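PDB 3H41: gamma-D-glutamyl-L-lysine dipeptidyl-peptidase from Bacillus cereus ATCC 10987, which probably hydrolyses the gamma-D-glutamyl-L-lysine bond of murein peptides, releasing L-Ala-gamma-D-Glu during cell wall degradation. Local coordinates for residues A[195-200]-A[289-294]; A[260-265]-A[299-304]. One frame throughout, in Å; residues are numbered along the deposited sequence.

Contact 1: A[195-200]-A[289-294]; sequences TGKMFL and VEIIPL
Val289 presses its branched side chain against the carbonyl of Phe199, which lies in the type I turn from Lys197 to Leu200. CB comes first, 3.2 Å from Phe199 O. From there the two methyls diverge on that same oxygen, each 3.7 Å from it: CG1, placed anti to the backbone N by a chi1 of 174°, also touches Leu200 CD2 at 4.2 Å, while CG2 also reaches CB of Phe199 at 4.1 Å. Val289 thus straddles the carbonyl. The Phe199 ring leads away, making edge-to-face contacts with Phe214 and Tyr144.

Leu200 carries the contact along the edge strand 290-293. Its CD2 sits 3.7 Å from Glu290 CA and 4.0 Å from Ile291 CG1, and the aliphatic part of Lys197 crosses the end of Ile291 (CE to CD1, 4.2 Å). The backbones come close through Leu200 CA and Val289 O, 3.5 Å apart, a CA-H...O contact with 138° at the hydrogen.

No hydrogen bond joins the two segments, so cohesion is mainly apolar, helped by the CA-H...O contact; backbone bonds from Val289 to Gly201 and Leu202 add polar ties next door. Glu290 points its carboxylate elsewhere, to Arg287 and to His281, inferred to belong to the active site, which it probably holds in place.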
loop_
_atom_site.group_PDB
_atom_site.type_symbol
_atom_site.label_atom_id
_atom_site.label_comp_id
_atom_site.label_asym_id
_atom_site.label_seq_id
_atom_site.Cartn_x
_atom_site.Cartn_y
_atom_site.Cartn_z
ATOM N N THR A 195 4.280 6.591 -12.107
ATOM C CA THR A 195 4.042 6.392 -10.677
ATOM C C THR A 195 5.043 5.407 -10.076
ATOM O O THR A 195 5.720 5.707 -9.109
ATOM C CB THR A 195 2.586 5.972 -10.380
ATOM O OG1 THR A 195 1.703 7.073 -10.685
ATOM C CG2 THR A 195 2.423 5.586 -8.893
ATOM N N GLY A 196 5.165 4.242 -10.685
ATOM C CA GLY A 196 6.132 3.242 -10.246
ATOM C C GLY A 196 7.537 3.740 -10.214
ATOM O O GLY A 196 8.264 3.479 -9.240
ATOM N N LYS A 197 7.939 4.450 -11.269
ATOM C CA LYS A 197 9.288 5.033 -11.347
ATOM C C LYS A 197 9.664 5.946 -10.220
ATOM O O LYS A 197 10.864 6.024 -9.877
ATOM C CB LYS A 197 9.553 5.718 -12.700
ATOM C CG LYS A 197 9.634 4.756 -13.897
ATOM C CD LYS A 197 9.802 5.517 -15.215
ATOM C CE LYS A 197 10.069 4.610 -16.412
ATOM N NZ LYS A 197 10.247 5.400 -17.704
HETATM N N MSE A 198 8.678 6.621 -9.607
HETATM C CA MSE A 198 8.979 7.473 -8.460
HETATM C C MSE A 198 9.642 6.701 -7.334
HETATM O O MSE A 198 10.371 7.295 -6.523
HETATM C CB MSE A 198 7.720 8.162 -7.921
HETATM C CG MSE A 198 6.996 9.068 -8.951
HETATM SE SE MSE A 198 5.745 10.213 -7.927
HETATM C CE MSE A 198 4.844 8.892 -6.925
ATOM N N PHE A 199 9.385 5.395 -7.255
ATOM C CA PHE A 199 9.848 4.584 -6.136
ATOM C C PHE A 199 11.134 3.812 -6.409
ATOM O O PHE A 199 11.525 3.039 -5.567
ATOM C CB PHE A 199 8.762 3.587 -5.735
ATOM C CG PHE A 199 7.473 4.241 -5.267
ATOM C CD1 PHE A 199 7.349 4.685 -3.970
ATOM C CD2 PHE A 199 6.431 4.413 -6.123
ATOM C CE1 PHE A 199 6.178 5.273 -3.519
ATOM C CE2 PHE A 199 5.239 5.046 -5.684
ATOM C CZ PHE A 199 5.116 5.439 -4.388
ATOM N N LEU A 200 11.757 3.993 -7.578
ATOM C CA LEU A 200 12.975 3.270 -7.919
ATOM C C LEU A 200 13.999 3.405 -6.771
ATOM O O LEU A 200 14.248 4.508 -6.262
ATOM C CB LEU A 200 13.545 3.736 -9.292
ATOM C CG LEU A 200 12.797 3.320 -10.564
ATOM C CD1 LEU A 200 13.248 4.170 -11.789
ATOM C CD2 LEU A 200 12.966 1.792 -10.832
ATOM N N VAL A 289 12.788 -1.464 -5.448
ATOM C CA VAL A 289 12.019 -1.195 -6.657
ATOM C C VAL A 289 13.010 -0.948 -7.813
ATOM O O VAL A 289 13.919 -0.095 -7.730
ATOM C CB VAL A 289 11.049 -0.014 -6.505
ATOM C CG1 VAL A 289 10.400 0.293 -7.856
ATOM C CG2 VAL A 289 9.977 -0.346 -5.434
ATOM N N GLU A 290 12.795 -1.677 -8.894
ATOM C CA GLU A 290 13.752 -1.737 -9.983
ATOM C C GLU A 290 13.085 -2.064 -11.305
ATOM O O GLU A 290 11.978 -2.622 -11.355
ATOM C CB GLU A 290 14.765 -2.847 -9.705
ATOM C CG GLU A 290 14.153 -4.260 -9.830
ATOM C CD GLU A 290 15.143 -5.409 -9.511
ATOM O OE1 GLU A 290 16.200 -5.147 -8.889
ATOM O OE2 GLU A 290 14.841 -6.573 -9.888
ATOM N N ILE A 291 13.819 -1.787 -12.383
ATOM C CA ILE A 291 13.394 -2.127 -13.726
ATOM C C ILE A 291 14.353 -3.188 -14.287
ATOM O O ILE A 291 15.569 -2.985 -14.295
ATOM C CB ILE A 291 13.393 -0.867 -14.634
ATOM C CG1 ILE A 291 12.200 0.050 -14.305
ATOM C CG2 ILE A 291 13.411 -1.236 -16.095
ATOM C CD1 ILE A 291 12.286 1.447 -14.890
ATOM N N ILE A 292 13.820 -4.295 -14.769
ATOM C CA ILE A 292 14.624 -5.378 -15.366
ATOM C C ILE A 292 13.948 -5.966 -16.612
ATOM O O ILE A 292 12.743 -5.762 -16.849
ATOM C CB ILE A 292 14.941 -6.546 -14.361
ATOM C CG1 ILE A 292 13.677 -7.241 -13.866
ATOM C CG2 ILE A 292 15.799 -6.074 -13.192
ATOM C CD1 ILE A 292 13.982 -8.529 -13.091
ATOM N N PRO A 293 14.709 -6.710 -17.416
ATOM C CA PRO A 293 14.056 -7.294 -18.574
ATOM C C PRO A 293 13.107 -8.376 -18.150
ATOM O O PRO A 293 13.386 -9.069 -17.145
ATOM C CB PRO A 293 15.219 -7.941 -19.365
ATOM C CG PRO A 293 16.466 -7.242 -18.891
ATOM C CD PRO A 293 16.185 -6.774 -17.477
ATOM N N LEU A 294 12.043 -8.583 -18.933
ATOM C CA LEU A 294 11.163 -9.725 -18.731
ATOM C C LEU A 294 11.939 -11.029 -18.943
ATOM O O LEU A 294 11.750 -12.008 -18.224
ATOM C CB LEU A 294 9.961 -9.643 -19.673
ATOM C CG LEU A 294 8.946 -10.791 -19.660
ATOM C CD1 LEU A 294 8.405 -11.150 -18.235
ATOM C CD2 LEU A 294 7.840 -10.405 -20.594
#

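Contact 2: A[260-265]-A[299-304]; sequences HDQGKG and YIEEYA
Gln262 and Glu301 lie side by side and point the same way, with amide and carboxylate planes 56° apart. Gln262 bends at chi2 (-73°), which brings OE1 back to 3.7 Å from Glu301 CB, so the amide oxygen rests against the aliphatic base of its neighbour. A water completes the pairing: it donates to Gln262 OE1 at 3.1 Å and to Glu301 O at 2.7 Å, bridging a side chain to the opposite backbone. The Glu301 carboxylate turns aside to Gly298 N.

Glu302 is oriented quite differently. Extended beyond CG, it reaches toward the other turn, where OE2 lies 3.8 Å from His260 CA. The same oxygen stands obliquely to the imidazole of His260, 4.5 Å from ND1, too far to count as a bond. OE1 is hydrogen-bonded to His268 NE2, and the His268 ring stacks on that of His260, which links this surface contact to the D-glutamate pocket that His268 lines.

Between these side chains the backbones close in through two CA-H...O contacts: Gln262 CA is 3.3 Å from Glu301 O, and Gly263 CA is 3.5 Å from Glu302 O. Lacking a side chain, Gly263 can take a positive phi (89°) and bring its CA this close to Glu302 O, and to 3.9 Å from Tyr303 O.

With no direct hydrogen bond across the segments, water and weak CA-H...O contacts supply the polar links, while the carboxylate of Glu302 probably fixes the rotation of His268.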
loop_
_atom_site.group_PDB
_atom_site.type_symbol
_atom_site.label_atom_id
_atom_site.label_comp_id
_atom_site.label_asym_id
_atom_site.label_seq_id
_atom_site.Cartn_x
_atom_site.Cartn_y
_atom_site.Cartn_z
ATOM N N HIS A 260 5.581 -20.802 -9.183
ATOM C CA HIS A 260 6.474 -21.919 -8.851
ATOM C C HIS A 260 6.385 -23.053 -9.867
ATOM O O HIS A 260 5.388 -23.170 -10.636
ATOM C CB HIS A 260 6.138 -22.472 -7.459
ATOM C CG HIS A 260 6.457 -21.530 -6.336
ATOM N ND1 HIS A 260 7.747 -21.285 -5.922
ATOM C CD2 HIS A 260 5.657 -20.795 -5.530
ATOM C CE1 HIS A 260 7.732 -20.427 -4.920
ATOM N NE2 HIS A 260 6.477 -20.116 -4.659
ATOM N N ASP A 261 7.416 -23.896 -9.863
ATOM C CA ASP A 261 7.491 -25.066 -10.757
ATOM C C ASP A 261 7.275 -24.699 -12.225
ATOM O O ASP A 261 6.346 -25.183 -12.867
ATOM C CB ASP A 261 6.472 -26.133 -10.324
ATOM C CG ASP A 261 6.599 -27.462 -11.137
ATOM O OD1 ASP A 261 7.660 -27.703 -11.793
ATOM O OD2 ASP A 261 5.624 -28.253 -11.117
ATOM N N GLN A 262 8.128 -23.811 -12.736
ATOM C CA GLN A 262 8.167 -23.478 -14.149
ATOM C C GLN A 262 6.809 -22.931 -14.609
ATOM O O GLN A 262 6.388 -23.194 -15.727
ATOM C CB GLN A 262 8.534 -24.696 -14.997
ATOM C CG GLN A 262 9.746 -25.430 -14.529
ATOM C CD GLN A 262 10.996 -24.666 -14.813
ATOM O OE1 GLN A 262 11.291 -24.389 -15.974
ATOM N NE2 GLN A 262 11.739 -24.308 -13.762
ATOM N N GLY A 263 6.148 -22.178 -13.741
ATOM C CA GLY A 263 4.909 -21.488 -14.107
ATOM C C GLY A 263 3.637 -22.292 -13.882
ATOM O O GLY A 263 2.551 -21.791 -14.140
ATOM N N LYS A 264 3.767 -23.506 -13.364
ATOM C CA LYS A 264 2.631 -24.414 -13.194
ATOM C C LYS A 264 1.972 -24.407 -11.829
ATOM O O LYS A 264 0.851 -24.890 -11.716
ATOM C CB LYS A 264 3.067 -25.836 -13.487
ATOM C CG LYS A 264 3.649 -25.975 -14.880
ATOM C CD LYS A 264 3.849 -27.420 -15.239
ATOM C CE LYS A 264 5.045 -28.043 -14.561
ATOM N NZ LYS A 264 4.934 -29.553 -14.575
ATOM N N GLY A 265 2.684 -23.919 -10.799
ATOM C CA GLY A 265 2.213 -23.943 -9.429
ATOM C C GLY A 265 1.637 -22.631 -8.927
ATOM O O GLY A 265 1.068 -21.856 -9.688
ATOM N N TYR A 299 12.966 -15.575 -13.928
ATOM C CA TYR A 299 11.662 -15.028 -14.205
ATOM C C TYR A 299 11.053 -15.659 -15.441
ATOM O O TYR A 299 9.900 -16.078 -15.446
ATOM C CB TYR A 299 11.758 -13.511 -14.345
ATOM C CG TYR A 299 12.067 -12.836 -13.034
ATOM C CD1 TYR A 299 11.048 -12.440 -12.191
ATOM C CD2 TYR A 299 13.383 -12.564 -12.652
ATOM C CE1 TYR A 299 11.314 -11.809 -11.002
ATOM C CE2 TYR A 299 13.653 -11.913 -11.442
ATOM C CZ TYR A 299 12.608 -11.533 -10.653
ATOM O OH TYR A 299 12.806 -10.903 -9.472
ATOM N N ILE A 300 11.825 -15.742 -16.494
ATOM C CA ILE A 300 11.260 -16.170 -17.753
ATOM C C ILE A 300 10.732 -17.608 -17.711
ATOM O O ILE A 300 9.685 -17.885 -18.298
ATOM C CB ILE A 300 12.226 -15.851 -18.898
ATOM C CG1 ILE A 300 11.482 -15.812 -20.244
ATOM C CG2 ILE A 300 13.443 -16.784 -18.868
ATOM C CD1 ILE A 300 10.193 -14.899 -20.246
ATOM N N GLU A 301 11.392 -18.500 -16.956
ATOM C CA GLU A 301 10.966 -19.887 -16.827
ATOM C C GLU A 301 9.695 -20.041 -16.012
ATOM O O GLU A 301 8.975 -21.044 -16.161
ATOM C CB GLU A 301 12.066 -20.765 -16.184
ATOM C CG GLU A 301 13.299 -20.993 -17.050
ATOM C CD GLU A 301 14.348 -19.854 -16.968
ATOM O OE1 GLU A 301 14.107 -18.859 -16.234
ATOM O OE2 GLU A 301 15.422 -19.968 -17.623
ATOM N N GLU A 302 9.424 -19.058 -15.148
ATOM C CA GLU A 302 8.261 -19.081 -14.256
ATOM C C GLU A 302 7.072 -18.221 -14.758
ATOM O O GLU A 302 6.045 -18.132 -14.068
ATOM C CB GLU A 302 8.672 -18.631 -12.849
ATOM C CG GLU A 302 9.466 -19.684 -12.049
ATOM C CD GLU A 302 9.446 -19.473 -10.561
ATOM O OE1 GLU A 302 9.084 -18.365 -10.099
ATOM O OE2 GLU A 302 9.784 -20.445 -9.838
ATOM N N TYR A 303 7.214 -17.637 -15.942
ATOM C CA TYR A 303 6.164 -16.857 -16.568
ATOM C C TYR A 303 4.849 -17.627 -16.477
ATOM O O TYR A 303 4.761 -18.779 -16.919
ATOM C CB TYR A 303 6.508 -16.563 -18.018
ATOM C CG TYR A 303 5.523 -15.653 -18.681
ATOM C CD1 TYR A 303 5.626 -14.273 -18.546
ATOM C CD2 TYR A 303 4.444 -16.167 -19.409
ATOM C CE1 TYR A 303 4.694 -13.426 -19.136
ATOM C CE2 TYR A 303 3.495 -15.312 -20.009
ATOM C CZ TYR A 303 3.644 -13.938 -19.865
ATOM O OH TYR A 303 2.749 -13.055 -20.426
ATOM N N ALA A 304 3.836 -16.995 -15.885
ATOM C CA ALA A 304 2.567 -17.647 -15.630
ATOM C C ALA A 304 1.382 -16.826 -16.099
ATOM O O ALA A 304 0.299 -16.935 -15.520
ATOM C CB ALA A 304 2.417 -17.936 -14.140
HETATM O O HOH W 1 9.520 -22.939 -18.056
#

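Contacts 1 and 2 lie about 21 Å apart, centre to centre, within the NlpC/P60 catalytic domain, and both reach its six-stranded antiparallel sheet. Contact 1 joins residues 195-200, on helix 189-197 and the turn from Lys197, to one of the two outermost strands, 290-293; contact 2 brings the turn after strand 255-259 against the short helix 299-302 and the first residues of strand 303-308. Along the chain the order is 195-200, 260-265, 289-294, 299-304, so the segments alternate. They also touch: Ile292 CD1 is 3.8 Å from Tyr299 CE2, and Leu294 packs near Ile300 and Tyr303. The Tyr299 ring meets the inferred active-site residues His269 and His281, beside the connection between the two contacts.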